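Local coordinates for CocE/NonD family hydrolase (Staphylococcus aureus subsp. aureus COL, PDB 3III), which probably hydrolyses an ester or amide bond in a substrate not yet established, as an alpha/beta-hydrolase related to cocaine esterase and X-Pro dipeptidyl-peptidases, at residues 43-48 / 53-58; 76-81 / 127-132; 123-128 / 140-145; 220-225 / 229-234. All blocks are in the same frame, centred on the assembly; numbering follows the deposited sequence.

Contact 1 of 4, residues 43-48 / 53-58; sequences DGTVEM and KLYINI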
loop_
_atom_site.group_PDB
_atom_site.type_symbol
_atom_site.label_atom_id
_atom_site.label_comp_id
_atom_site.label_asym_id
_atom_site.label_seq_id
_atom_site.Cartn_x
_atom_site.Cartn_y
_atom_site.Cartn_z
ATOM N N ASP A 43 28.717 -7.006 -2.339
ATOM C CA ASP A 43 29.294 -6.078 -1.366
ATOM C C ASP A 43 30.087 -4.924 -1.932
ATOM O O ASP A 43 30.959 -4.431 -1.242
ATOM C CB ASP A 43 30.185 -6.778 -0.332
ATOM C CG ASP A 43 29.395 -7.594 0.672
ATOM O OD1 ASP A 43 28.176 -7.328 0.887
ATOM O OD2 ASP A 43 30.018 -8.490 1.292
ATOM N N GLY A 44 29.776 -4.461 -3.127
ATOM C CA GLY A 44 30.240 -3.140 -3.559
ATOM C C GLY A 44 29.720 -2.038 -2.653
ATOM O O GLY A 44 28.730 -2.233 -1.956
ATOM N N THR A 45 30.423 -0.905 -2.611
ATOM C CA THR A 45 30.012 0.210 -1.754
ATOM C C THR A 45 29.828 1.456 -2.574
ATOM O O THR A 45 30.454 1.612 -3.592
ATOM C CB THR A 45 31.030 0.516 -0.642
ATOM O OG1 THR A 45 32.275 0.860 -1.246
ATOM C CG2 THR A 45 31.215 -0.670 0.257
ATOM N N VAL A 46 28.918 2.322 -2.153
ATOM C CA VAL A 46 28.789 3.664 -2.705
ATOM C C VAL A 46 28.941 4.643 -1.548
ATOM O O VAL A 46 28.349 4.471 -0.456
ATOM C CB VAL A 46 27.415 3.882 -3.376
ATOM C CG1 VAL A 46 27.292 5.311 -3.921
ATOM C CG2 VAL A 46 27.182 2.903 -4.454
ATOM N N GLU A 47 29.728 5.682 -1.749
ATOM C CA GLU A 47 30.031 6.604 -0.633
ATOM C C GLU A 47 29.119 7.820 -0.700
ATOM O O GLU A 47 29.064 8.482 -1.741
ATOM C CB GLU A 47 31.513 7.035 -0.653
ATOM C CG GLU A 47 31.923 7.786 0.581
ATOM C CD GLU A 47 33.364 8.190 0.567
ATOM O OE1 GLU A 47 34.146 7.520 -0.082
ATOM O OE2 GLU A 47 33.729 9.153 1.247
HETATM N N MSE A 48 28.425 8.107 0.413
HETATM C CA MSE A 48 27.549 9.254 0.535
HETATM C C MSE A 48 28.338 10.548 0.754
HETATM O O MSE A 48 29.546 10.533 1.119
HETATM C CB MSE A 48 26.561 9.061 1.678
HETATM C CG MSE A 48 25.765 7.782 1.651
HETATM SE SE MSE A 48 24.543 7.687 0.107
HETATM C CE MSE A 48 25.820 6.848 -1.229
ATOM N N LYS A 53 29.331 4.764 3.953
ATOM C CA LYS A 53 29.256 3.776 2.890
ATOM C C LYS A 53 27.951 3.002 2.890
ATOM O O LYS A 53 27.525 2.529 3.913
ATOM C CB LYS A 53 30.465 2.842 2.976
ATOM C CG LYS A 53 31.733 3.499 2.345
ATOM C CD LYS A 53 32.927 2.612 2.538
ATOM C CE LYS A 53 34.149 3.140 1.797
ATOM N NZ LYS A 53 35.395 2.568 2.403
ATOM N N LEU A 54 27.316 2.880 1.736
ATOM C CA LEU A 54 26.166 2.001 1.561
ATOM C C LEU A 54 26.624 0.792 0.762
ATOM O O LEU A 54 27.450 0.928 -0.185
ATOM C CB LEU A 54 25.026 2.693 0.810
ATOM C CG LEU A 54 23.928 3.303 1.668
ATOM C CD1 LEU A 54 24.467 4.167 2.789
ATOM C CD2 LEU A 54 22.907 4.010 0.801
ATOM N N TYR A 55 26.109 -0.360 1.141
ATOM C CA TYR A 55 26.467 -1.635 0.542
ATOM C C TYR A 55 25.450 -2.113 -0.455
ATOM O O TYR A 55 24.250 -2.028 -0.231
ATOM C CB TYR A 55 26.747 -2.702 1.614
ATOM C CG TYR A 55 27.965 -2.311 2.432
ATOM C CD1 TYR A 55 29.213 -2.868 2.175
ATOM C CD2 TYR A 55 27.856 -1.365 3.441
ATOM C CE1 TYR A 55 30.342 -2.457 2.905
ATOM C CE2 TYR A 55 28.947 -0.946 4.135
ATOM C CZ TYR A 55 30.183 -1.496 3.871
ATOM O OH TYR A 55 31.240 -1.109 4.625
ATOM N N ILE A 56 25.940 -2.632 -1.567
ATOM C CA ILE A 56 25.048 -3.089 -2.681
ATOM C C ILE A 56 25.500 -4.412 -3.278
ATOM O O ILE A 56 26.645 -4.852 -3.089
ATOM C CB ILE A 56 25.008 -2.044 -3.860
ATOM C CG1 ILE A 56 26.376 -1.924 -4.543
ATOM C CG2 ILE A 56 24.668 -0.671 -3.321
ATOM C CD1 ILE A 56 26.430 -0.895 -5.780
ATOM N N ASN A 57 24.596 -5.023 -4.041
ATOM C CA ASN A 57 24.938 -6.065 -4.991
ATOM C C ASN A 57 24.561 -5.602 -6.385
ATOM O O ASN A 57 23.551 -4.931 -6.571
ATOM C CB ASN A 57 24.136 -7.330 -4.701
ATOM C CG ASN A 57 24.410 -7.899 -3.329
ATOM O OD1 ASN A 57 25.538 -7.846 -2.831
ATOM N ND2 ASN A 57 23.402 -8.532 -2.752
ATOM N N ILE A 58 25.351 -6.006 -7.365
ATOM C CA ILE A 58 25.085 -5.719 -8.758
ATOM C C ILE A 58 25.012 -7.032 -9.551
ATOM O O ILE A 58 25.964 -7.794 -9.581
ATOM C CB ILE A 58 26.233 -4.899 -9.401
ATOM C CG1 ILE A 58 26.509 -3.576 -8.663
ATOM C CG2 ILE A 58 25.962 -4.651 -10.916
ATOM C CD1 ILE A 58 27.907 -2.910 -9.032
#

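Contact 2 of 4, residues 76-81 / 127-132; sequences YGKDNK and GSDKSK. With PLM (palmitic acid), chain G.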
loop_
_atom_site.group_PDB
_atom_site.type_symbol
_atom_site.label_atom_id
_atom_site.label_comp_id
_atom_site.label_asym_id
_atom_site.label_seq_id
_atom_site.Cartn_x
_atom_site.Cartn_y
_atom_site.Cartn_z
ATOM N N TYR A 76 15.896 -3.996 4.763
ATOM C CA TYR A 76 15.568 -5.358 5.198
ATOM C C TYR A 76 16.688 -6.391 5.033
ATOM O O TYR A 76 16.583 -7.472 5.581
ATOM C CB TYR A 76 14.338 -5.847 4.438
ATOM C CG TYR A 76 13.063 -5.108 4.692
ATOM C CD1 TYR A 76 12.858 -4.342 5.832
ATOM C CD2 TYR A 76 11.979 -5.287 3.846
ATOM C CE1 TYR A 76 11.603 -3.730 6.056
ATOM C CE2 TYR A 76 10.730 -4.698 4.104
ATOM C CZ TYR A 76 10.550 -3.940 5.189
ATOM O OH TYR A 76 9.289 -3.364 5.417
ATOM N N GLY A 77 17.771 -6.056 4.320
ATOM C CA GLY A 77 18.826 -7.008 4.050
ATOM C C GLY A 77 18.913 -7.267 2.555
ATOM O O GLY A 77 17.986 -7.808 1.971
ATOM N N LYS A 78 20.034 -6.870 1.939
ATOM C CA LYS A 78 20.262 -7.062 0.499
ATOM C C LYS A 78 20.613 -8.525 0.126
ATOM O O LYS A 78 20.524 -8.880 -1.081
ATOM C CB LYS A 78 21.349 -6.132 -0.007
ATOM C CG LYS A 78 22.777 -6.489 0.469
ATOM C CD LYS A 78 23.834 -5.635 -0.241
ATOM C CE LYS A 78 25.246 -5.948 0.175
ATOM N NZ LYS A 78 25.639 -7.373 -0.110
ATOM N N ASP A 79 21.031 -9.331 1.094
ATOM C CA ASP A 79 21.399 -10.704 0.825
ATOM C C ASP A 79 20.416 -11.710 1.382
ATOM O O ASP A 79 20.728 -12.882 1.510
ATOM C CB ASP A 79 22.797 -10.946 1.376
ATOM C CG ASP A 79 23.795 -10.115 0.668
ATOM O OD1 ASP A 79 23.851 -10.258 -0.548
ATOM O OD2 ASP A 79 24.475 -9.292 1.295
ATOM N N ASN A 80 19.221 -11.266 1.712
ATOM C CA ASN A 80 18.203 -12.203 2.177
ATOM C C ASN A 80 17.880 -13.281 1.137
ATOM O O ASN A 80 17.541 -12.985 -0.026
ATOM C CB ASN A 80 16.928 -11.465 2.609
ATOM C CG ASN A 80 17.157 -10.522 3.809
ATOM O OD1 ASN A 80 18.269 -10.418 4.404
ATOM N ND2 ASN A 80 16.093 -9.839 4.178
ATOM N N LYS A 81 18.067 -14.533 1.547
ATOM C CA LYS A 81 17.542 -15.654 0.797
ATOM C C LYS A 81 16.008 -15.696 1.058
ATOM O O LYS A 81 15.569 -15.740 2.220
ATOM C CB LYS A 81 18.249 -16.985 1.184
ATOM C CG LYS A 81 18.002 -18.109 0.186
ATOM C CD LYS A 81 18.817 -19.351 0.526
ATOM C CE LYS A 81 18.352 -20.562 -0.285
ATOM N NZ LYS A 81 16.916 -20.889 0.017
ATOM N N GLY A 127 22.092 2.322 7.608
ATOM C CA GLY A 127 21.684 1.604 8.822
ATOM C C GLY A 127 21.486 0.099 8.671
ATOM O O GLY A 127 21.301 -0.613 9.676
ATOM N N SER A 128 21.486 -0.377 7.426
ATOM C CA SER A 128 21.311 -1.774 7.121
ATOM C C SER A 128 22.567 -2.347 6.483
ATOM O O SER A 128 23.401 -1.643 5.916
ATOM C CB SER A 128 20.086 -1.992 6.211
ATOM O OG SER A 128 20.359 -1.561 4.877
ATOM N N ASP A 129 22.680 -3.655 6.610
ATOM C CA ASP A 129 23.843 -4.415 6.183
ATOM C C ASP A 129 25.069 -3.934 6.962
ATOM O O ASP A 129 24.987 -3.766 8.178
ATOM C CB ASP A 129 24.028 -4.384 4.670
ATOM C CG ASP A 129 24.931 -5.481 4.197
ATOM O OD1 ASP A 129 24.510 -6.656 4.259
ATOM O OD2 ASP A 129 26.082 -5.195 3.815
ATOM N N LYS A 130 26.174 -3.675 6.286
ATOM C CA LYS A 130 27.401 -3.291 6.990
ATOM C C LYS A 130 27.392 -1.803 7.370
ATOM O O LYS A 130 28.277 -1.347 8.086
ATOM C CB LYS A 130 28.630 -3.746 6.179
ATOM C CG LYS A 130 28.673 -5.314 6.185
ATOM C CD LYS A 130 29.739 -5.936 5.347
ATOM C CE LYS A 130 29.305 -6.024 3.912
ATOM N NZ LYS A 130 28.032 -6.846 3.724
ATOM N N SER A 131 26.368 -1.056 6.950
ATOM C CA SER A 131 26.203 0.307 7.433
ATOM C C SER A 131 25.586 0.279 8.816
ATOM O O SER A 131 24.498 -0.260 9.006
ATOM C CB SER A 131 25.299 1.149 6.523
ATOM O OG SER A 131 25.028 2.403 7.137
ATOM N N LYS A 132 26.256 0.908 9.773
ATOM C CA LYS A 132 25.713 1.057 11.123
ATOM C C LYS A 132 25.364 2.526 11.376
ATOM O O LYS A 132 25.351 2.979 12.522
ATOM C CB LYS A 132 26.684 0.527 12.212
ATOM C CG LYS A 132 27.108 -0.921 12.074
ATOM C CD LYS A 132 25.910 -1.884 11.942
ATOM C CE LYS A 132 26.239 -3.181 11.151
ATOM N NZ LYS A 132 25.024 -4.136 11.159
HETATM C C1 PLM G . 6.659 -5.434 4.486
HETATM O O1 PLM G . 7.238 -4.450 4.032
HETATM O O2 PLM G . 5.557 -5.737 3.994
HETATM C C2 PLM G . 7.279 -6.188 5.618
HETATM C C3 PLM G . 6.575 -7.505 5.900
HETATM C C4 PLM G . 7.249 -8.400 6.940
HETATM C C5 PLM G . 6.685 -9.851 6.983
HETATM C C6 PLM G . 6.836 -10.614 8.328
HETATM C C7 PLM G . 7.445 -12.037 8.356
HETATM C C8 PLM G . 6.470 -13.244 8.395
HETATM O O HOH W 1 19.311 -3.862 3.495
HETATM O O HOH W 2 21.983 -7.491 3.902
HETATM O O HOH W 3 25.457 -8.999 3.606
#

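Contact 3 of 4, residues 123-128 / 140-145; sequences VALRGS and KREAED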
loop_
_atom_site.group_PDB
_atom_site.type_symbol
_atom_site.label_atom_id
_atom_site.label_comp_id
_atom_site.label_asym_id
_atom_site.label_seq_id
_atom_site.Cartn_x
_atom_site.Cartn_y
_atom_site.Cartn_z
ATOM N N VAL A 123 20.182 -2.415 -3.278
ATOM C CA VAL A 123 20.762 -1.426 -2.385
ATOM C C VAL A 123 20.339 -1.714 -0.949
ATOM O O VAL A 123 19.146 -1.867 -0.656
ATOM C CB VAL A 123 20.324 0.018 -2.744
ATOM C CG1 VAL A 123 20.970 1.021 -1.774
ATOM C CG2 VAL A 123 20.681 0.295 -4.196
ATOM N N ALA A 124 21.350 -1.810 -0.078
ATOM C CA ALA A 124 21.160 -1.736 1.354
ATOM C C ALA A 124 21.276 -0.277 1.785
ATOM O O ALA A 124 22.345 0.312 1.722
ATOM C CB ALA A 124 22.180 -2.612 2.078
ATOM N N LEU A 125 20.158 0.319 2.228
ATOM C CA LEU A 125 20.153 1.725 2.626
ATOM C C LEU A 125 20.865 1.874 3.964
ATOM O O LEU A 125 21.189 0.873 4.657
ATOM C CB LEU A 125 18.733 2.329 2.635
ATOM C CG LEU A 125 18.137 2.438 1.216
ATOM C CD1 LEU A 125 16.567 2.565 1.230
ATOM C CD2 LEU A 125 18.787 3.568 0.479
ATOM N N ARG A 126 21.126 3.132 4.298
ATOM C CA ARG A 126 21.859 3.495 5.516
ATOM C C ARG A 126 21.219 2.817 6.729
ATOM O O ARG A 126 19.990 2.791 6.885
ATOM C CB ARG A 126 21.845 4.990 5.722
ATOM C CG ARG A 126 22.751 5.475 6.838
ATOM C CD ARG A 126 22.604 6.975 7.070
ATOM N NE ARG A 126 23.017 7.771 5.919
ATOM C CZ ARG A 126 24.064 8.587 5.880
ATOM N NH1 ARG A 126 24.847 8.763 6.945
ATOM N NH2 ARG A 126 24.331 9.264 4.768
ATOM N N GLY A 127 22.092 2.322 7.608
ATOM C CA GLY A 127 21.684 1.604 8.822
ATOM C C GLY A 127 21.486 0.099 8.671
ATOM O O GLY A 127 21.301 -0.613 9.676
ATOM N N SER A 128 21.486 -0.377 7.426
ATOM C CA SER A 128 21.311 -1.774 7.121
ATOM C C SER A 128 22.567 -2.347 6.483
ATOM O O SER A 128 23.401 -1.643 5.916
ATOM C CB SER A 128 20.086 -1.992 6.211
ATOM O OG SER A 128 20.359 -1.561 4.877
ATOM N N LYS A 140 13.213 11.758 4.306
ATOM C CA LYS A 140 13.920 12.467 3.291
ATOM C C LYS A 140 15.413 12.135 3.320
ATOM O O LYS A 140 16.010 11.996 2.274
ATOM C CB LYS A 140 13.765 13.970 3.462
ATOM C CG LYS A 140 14.433 14.742 2.286
ATOM C CD LYS A 140 14.078 16.191 2.374
ATOM C CE LYS A 140 14.685 16.974 1.261
ATOM N NZ LYS A 140 14.359 18.368 1.344
ATOM N N ARG A 141 16.004 12.041 4.502
ATOM C CA ARG A 141 17.418 11.660 4.620
ATOM C C ARG A 141 17.682 10.282 3.985
ATOM O O ARG A 141 18.686 10.060 3.346
ATOM C CB ARG A 141 17.911 11.724 6.072
ATOM C CG ARG A 141 17.338 10.695 7.074
ATOM C CD ARG A 141 18.111 10.898 8.444
ATOM N NE ARG A 141 19.514 10.548 8.214
ATOM C CZ ARG A 141 20.509 10.824 9.064
ATOM N NH1 ARG A 141 20.273 11.410 10.212
ATOM N NH2 ARG A 141 21.747 10.499 8.751
ATOM N N GLU A 142 16.742 9.375 4.076
ATOM C CA GLU A 142 16.908 8.084 3.419
ATOM C C GLU A 142 16.781 8.253 1.880
ATOM O O GLU A 142 17.540 7.673 1.115
ATOM C CB GLU A 142 15.845 7.101 3.921
ATOM C CG GLU A 142 15.917 5.739 3.325
ATOM C CD GLU A 142 14.890 4.733 3.905
ATOM O OE1 GLU A 142 15.335 3.750 4.531
ATOM O OE2 GLU A 142 13.668 4.878 3.659
ATOM N N ALA A 143 15.786 9.009 1.448
ATOM C CA ALA A 143 15.658 9.403 0.060
ATOM C C ALA A 143 16.949 10.053 -0.538
ATOM O O ALA A 143 17.313 9.813 -1.734
ATOM C CB ALA A 143 14.470 10.351 -0.061
ATOM N N GLU A 144 17.601 10.915 0.234
ATOM C CA GLU A 144 18.842 11.572 -0.238
ATOM C C GLU A 144 19.955 10.557 -0.514
ATOM O O GLU A 144 20.713 10.692 -1.509
ATOM C CB GLU A 144 19.280 12.681 0.717
ATOM C CG GLU A 144 18.328 13.884 0.621
ATOM C CD GLU A 144 18.707 15.018 1.533
ATOM O OE1 GLU A 144 19.883 15.038 1.976
ATOM O OE2 GLU A 144 17.841 15.905 1.770
ATOM N N ASP A 145 20.052 9.530 0.340
ATOM C CA ASP A 145 21.039 8.476 0.153
ATOM C C ASP A 145 20.732 7.689 -1.135
ATOM O O ASP A 145 21.624 7.415 -1.923
ATOM C CB ASP A 145 21.033 7.512 1.340
ATOM C CG ASP A 145 21.618 8.114 2.617
ATOM O OD1 ASP A 145 22.355 9.104 2.538
ATOM O OD2 ASP A 145 21.304 7.568 3.698
HETATM O O HOH W 4 17.984 4.203 5.593
HETATM O O HOH W 5 19.584 5.469 3.385
#

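Contact 4 of 4, residues 220-225 / 229-234; sequences GIFARW and PNIEDL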
loop_
_atom_site.group_PDB
_atom_site.type_symbol
_atom_site.label_atom_id
_atom_site.label_comp_id
_atom_site.label_asym_id
_atom_site.label_seq_id
_atom_site.Cartn_x
_atom_site.Cartn_y
_atom_site.Cartn_z
ATOM N N GLY A 220 10.594 -5.446 14.038
ATOM C CA GLY A 220 11.281 -6.237 13.042
ATOM C C GLY A 220 12.569 -5.601 12.499
ATOM O O GLY A 220 13.570 -6.298 12.297
ATOM N N ILE A 221 12.530 -4.293 12.258
ATOM C CA ILE A 221 13.703 -3.554 11.797
ATOM C C ILE A 221 14.769 -3.564 12.902
ATOM O O ILE A 221 15.911 -3.952 12.665
ATOM C CB ILE A 221 13.335 -2.105 11.343
ATOM C CG1 ILE A 221 12.377 -2.176 10.135
ATOM C CG2 ILE A 221 14.613 -1.303 11.104
ATOM C CD1 ILE A 221 11.875 -0.809 9.555
ATOM N N PHE A 222 14.363 -3.217 14.124
ATOM C CA PHE A 222 15.246 -3.282 15.266
ATOM C C PHE A 222 15.886 -4.677 15.434
ATOM O O PHE A 222 17.075 -4.775 15.675
ATOM C CB PHE A 222 14.483 -2.867 16.551
ATOM C CG PHE A 222 14.578 -1.397 16.870
ATOM C CD1 PHE A 222 15.693 -0.896 17.633
ATOM C CD2 PHE A 222 13.601 -0.507 16.425
ATOM C CE1 PHE A 222 15.783 0.479 17.997
ATOM C CE2 PHE A 222 13.659 0.857 16.756
ATOM C CZ PHE A 222 14.778 1.372 17.524
ATOM N N ALA A 223 15.080 -5.736 15.286
ATOM C CA ALA A 223 15.556 -7.127 15.427
ATOM C C ALA A 223 16.518 -7.554 14.297
ATOM O O ALA A 223 17.394 -8.416 14.479
ATOM C CB ALA A 223 14.348 -8.083 15.542
ATOM N N ARG A 224 16.378 -6.929 13.129
ATOM C CA ARG A 224 17.177 -7.290 11.995
ATOM C C ARG A 224 18.637 -6.819 12.157
ATOM O O ARG A 224 19.523 -7.491 11.653
ATOM C CB ARG A 224 16.581 -6.718 10.698
ATOM C CG ARG A 224 17.248 -7.113 9.413
ATOM C CD ARG A 224 16.990 -8.559 9.017
ATOM N NE ARG A 224 17.858 -8.995 7.905
ATOM C CZ ARG A 224 19.153 -9.313 8.022
ATOM N NH1 ARG A 224 19.804 -9.225 9.193
ATOM N NH2 ARG A 224 19.825 -9.701 6.937
ATOM N N TRP A 225 18.865 -5.700 12.857
ATOM C CA TRP A 225 20.225 -5.053 12.952
ATOM C C TRP A 225 20.512 -4.689 14.398
ATOM O O TRP A 225 20.662 -3.520 14.744
ATOM C CB TRP A 225 20.342 -3.787 12.044
ATOM C CG TRP A 225 19.843 -3.999 10.635
ATOM C CD1 TRP A 225 18.720 -3.460 10.057
ATOM C CD2 TRP A 225 20.424 -4.856 9.656
ATOM N NE1 TRP A 225 18.556 -3.956 8.787
ATOM C CE2 TRP A 225 19.579 -4.824 8.516
ATOM C CE3 TRP A 225 21.527 -5.708 9.653
ATOM C CZ2 TRP A 225 19.849 -5.560 7.374
ATOM C CZ3 TRP A 225 21.792 -6.445 8.477
ATOM C CH2 TRP A 225 20.968 -6.350 7.377
ATOM N N PRO A 229 23.178 0.822 16.903
ATOM C CA PRO A 229 22.550 1.609 17.944
ATOM C C PRO A 229 21.802 2.866 17.456
ATOM O O PRO A 229 21.287 3.594 18.286
ATOM C CB PRO A 229 23.752 2.036 18.806
ATOM C CG PRO A 229 24.877 2.129 17.900
ATOM C CD PRO A 229 24.593 1.201 16.721
ATOM N N ASN A 230 21.732 3.099 16.144
ATOM C CA ASN A 230 21.252 4.358 15.585
ATOM C C ASN A 230 19.941 4.190 14.818
ATOM O O ASN A 230 19.656 4.953 13.898
ATOM C CB ASN A 230 22.319 4.921 14.671
ATOM C CG ASN A 230 23.647 5.074 15.376
ATOM O OD1 ASN A 230 24.671 4.498 14.972
ATOM N ND2 ASN A 230 23.635 5.836 16.433
ATOM N N ILE A 231 19.131 3.219 15.229
ATOM C CA ILE A 231 17.866 2.929 14.528
ATOM C C ILE A 231 16.813 3.834 15.198
ATOM O O ILE A 231 16.716 3.894 16.429
ATOM C CB ILE A 231 17.445 1.412 14.640
ATOM C CG1 ILE A 231 18.448 0.492 13.959
ATOM C CG2 ILE A 231 16.028 1.135 13.983
ATOM C CD1 ILE A 231 18.194 -1.030 14.226
ATOM N N GLU A 232 16.022 4.533 14.402
ATOM C CA GLU A 232 15.041 5.472 14.920
ATOM C C GLU A 232 13.966 4.711 15.685
ATOM O O GLU A 232 13.445 3.736 15.185
ATOM C CB GLU A 232 14.427 6.266 13.783
ATOM C CG GLU A 232 13.356 7.241 14.195
ATOM C CD GLU A 232 12.781 8.036 13.014
ATOM O OE1 GLU A 232 13.000 7.618 11.866
ATOM O OE2 GLU A 232 12.074 9.059 13.278
ATOM N N ASP A 233 13.602 5.194 16.873
ATOM C CA ASP A 233 12.604 4.528 17.707
ATOM C C ASP A 233 11.197 4.999 17.319
ATOM O O ASP A 233 10.630 5.951 17.891
ATOM C CB ASP A 233 12.872 4.800 19.186
ATOM C CG ASP A 233 11.919 4.056 20.095
ATOM O OD1 ASP A 233 10.885 3.503 19.662
ATOM O OD2 ASP A 233 12.207 4.062 21.276
ATOM N N LEU A 234 10.622 4.293 16.369
ATOM C CA LEU A 234 9.338 4.670 15.825
ATOM C C LEU A 234 8.207 4.247 16.731
ATOM O O LEU A 234 7.142 4.748 16.589
ATOM C CB LEU A 234 9.154 4.112 14.397
ATOM C CG LEU A 234 9.882 4.884 13.297
ATOM C CD1 LEU A 234 9.943 4.026 11.996
ATOM C CD2 LEU A 234 9.281 6.285 13.076
#

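Contact 1 of 4, residues 43-48 / 53-58
L54 O accepts from V46 N at 2.8 Å, the donor lying in the carbonyl plane, and T45 CA lies 3.1 Å from L54 O in a CA-H...O contact. The return bond from L54 N to V46 O is almost straight (176°), which makes V46 and L54 a hydrogen-bonded antiparallel pair. Two residues further on, I56 N reaches G44 O at 2.8 Å. In between, T45 and Y55 form a non-hydrogen-bonded pair with their side chains running the same way; T45 CG2 lies obliquely against the ring, 3.3 Å from Y55 CE1. This beta hairpin of strands 36-47 and 53-60 lies in the antiparallel part of the alpha/beta-hydrolase sheet, and strand 53-60 is flanked on its other side by strand 119-124, antiparallel to it. The sheet face carrying V46, L54 and I56 is turned to helix 140-154, whose W152 touches both V46 and I56. I56 places CG1 between its backbone N and carbonyl carbon (chi1 66°), and from there CD1 extends to 4.1 Å from V46 CG2. M48, a selenomethionine, bends at chi2 and chi3 to cross L54 at about a right angle, with SE 4.1 Å from L54 CD2. Where the chain turns a corner at D43, its N makes a weak 3.3 Å bond to N57 OD1, whose stronger partner is K78 NZ.

Contact 2 of 4, residues 76-81 / 127-132
K78 starts out with CG wedged between its own backbone N and carbonyl carbon (chi1 71°), runs extended and bends only at chi4, while D129 swings CG opposite its N (chi1 -162°); the two side chains meet with K78 CE 3.8 Å from D129 OD2. Both belong to loops that leave neighbouring strands of the alpha/beta-hydrolase sheet, 67-74 and 119-124, and D129 holds the second position of a type II' turn from S128 to S131. The charges interlock rather than pair directly across the gap. K78 NZ takes the syn lone pair of D79 OD2 at 2.6 Å, K130 NZ meets D129 OD2 on its syn side, and D43 OD1 forms salt bridges with both ammonium groups, which probably offsets the closeness of the two lysines. The carboxylates of D79 and D129, their planes 64° apart, come within 4.0 Å between D79 OD2 and D129 OD1, and one water donates to both oxygens and probably eases their repulsion. A second water donates to D129 OD1 at 2.7 Å and accepts a weak bond from K78 N, and a third links G77 N to S128 OG. Within 76-81, N80 ND2 donates to Y76 O at 2.8 Å from above the carbonyl plane. The position of Y76 after strand 67-74 is consistent with the oxyanion-hole tyrosine of cocaine esterase. Its OH, approached also by W217 NE1, donates to the palmitic acid, whose O1 sits 2.7 Å from Y76 OH at the ring edge, near the ring plane.

Contact 3 of 4, residues 123-128 / 140-145
R126 and D145 carry the ionic part of this contact. The guanidinium grips the carboxylate side-on: NE donates to D145 OD2 at 2.8 Å and NH2 to D145 OD1 at 3.0 Å, both nearly straight and close to the guanidinium plane, with the two flat groups only 20° apart. R141 NH2 lies over one face of the R126 guanidinium, while R126 NH1 has a second acid, D50. Two waters do the bridging. One donates to R126 O and to E142 OE1; the other accepts from R126 N and donates to D145 OD2 at 2.7 Å. Van der Waals packing comes from L125, whose CD1 lies against the side chain of E142, 3.9 Å from its CG and 3.7 Å from OE1, the oxygen that also meets Y170 OH. Within the loop, S128 OG and S128 N both donate to L125 O, closing the type II turn from L125 to S128. The contact thereby ties the turn beyond strand 119-124 to the first turns of helix 140-154 in the alpha/beta-hydrolase fold. With R126 NE and a water both donating to OD2, the buried carboxylate of D145 probably stays ionised, its charge offset by an arginine that also serves D50.

Contact 4 of 4, residues 220-225 / 229-234
I231 CG2 stands almost over the centre of the F222 ring, 3.7 Å from the centroid and 12° off the ring normal, a CH-pi contact that forms the tight heart of the interface. The torsion of I231 explains it: chi1 of -64° sets CG2 opposite the backbone N, over the ring, and CG1 beside that N, from where CD1 reaches the helix end. There CD1 lies 3.5 Å from W225 O and also packs on W225 CB. Beside this, I221 CG2 meets I231 CG2 at 4.0 Å, so one methyl group serves two residues of the helix. The ring also meets backbone, with F222 CE2 3.3 Å from E232 O. Helix 213-224 belongs to the segment inserted between strands 186-192 and 262-267, which probably corresponds to the cap domain seen in cocaine esterase, and 229-234 is the loop that turns back along it towards helix 234-240. W225, the first residue to leave the helix, gives its ring NH to T75 O, joining this segment to the loop after strand 67-74. The contact is looser at D233, where CA lies at the ring edge and CB is 4.3 Å from F222 CZ. D233 itself is exposed, N-capping helix 234-240 through OD1 to Q236 N. Also on the exposed side, R224 turns from the loop and its NH2 bonds N80 OD1.

How the contacts relate
The four contacts form a connected patch on one side of the chain's centre. Contacts 1 and 3, with centres 11 Å apart, share the sheet: Y55 O and A124 N are 2.9 Å apart in a probable hydrogen bond. Contact 2 shares G127 and S128 with contact 3. Contact 4 meets both through W225, whose NE1 is 3.6 Å from S128 CB, and contact 2 also through R224, whose NE is 3.1 Å from Y76 O (weak). Contact 2 reaches the palmitic acid directly; the ligand is also bonded to S169 OG, probably the nucleophile, from its place after strand 162-168 in a Gly-x-Ser sequence as in related hydrolases. The I221 side chain lies about 8 Å from that ligand.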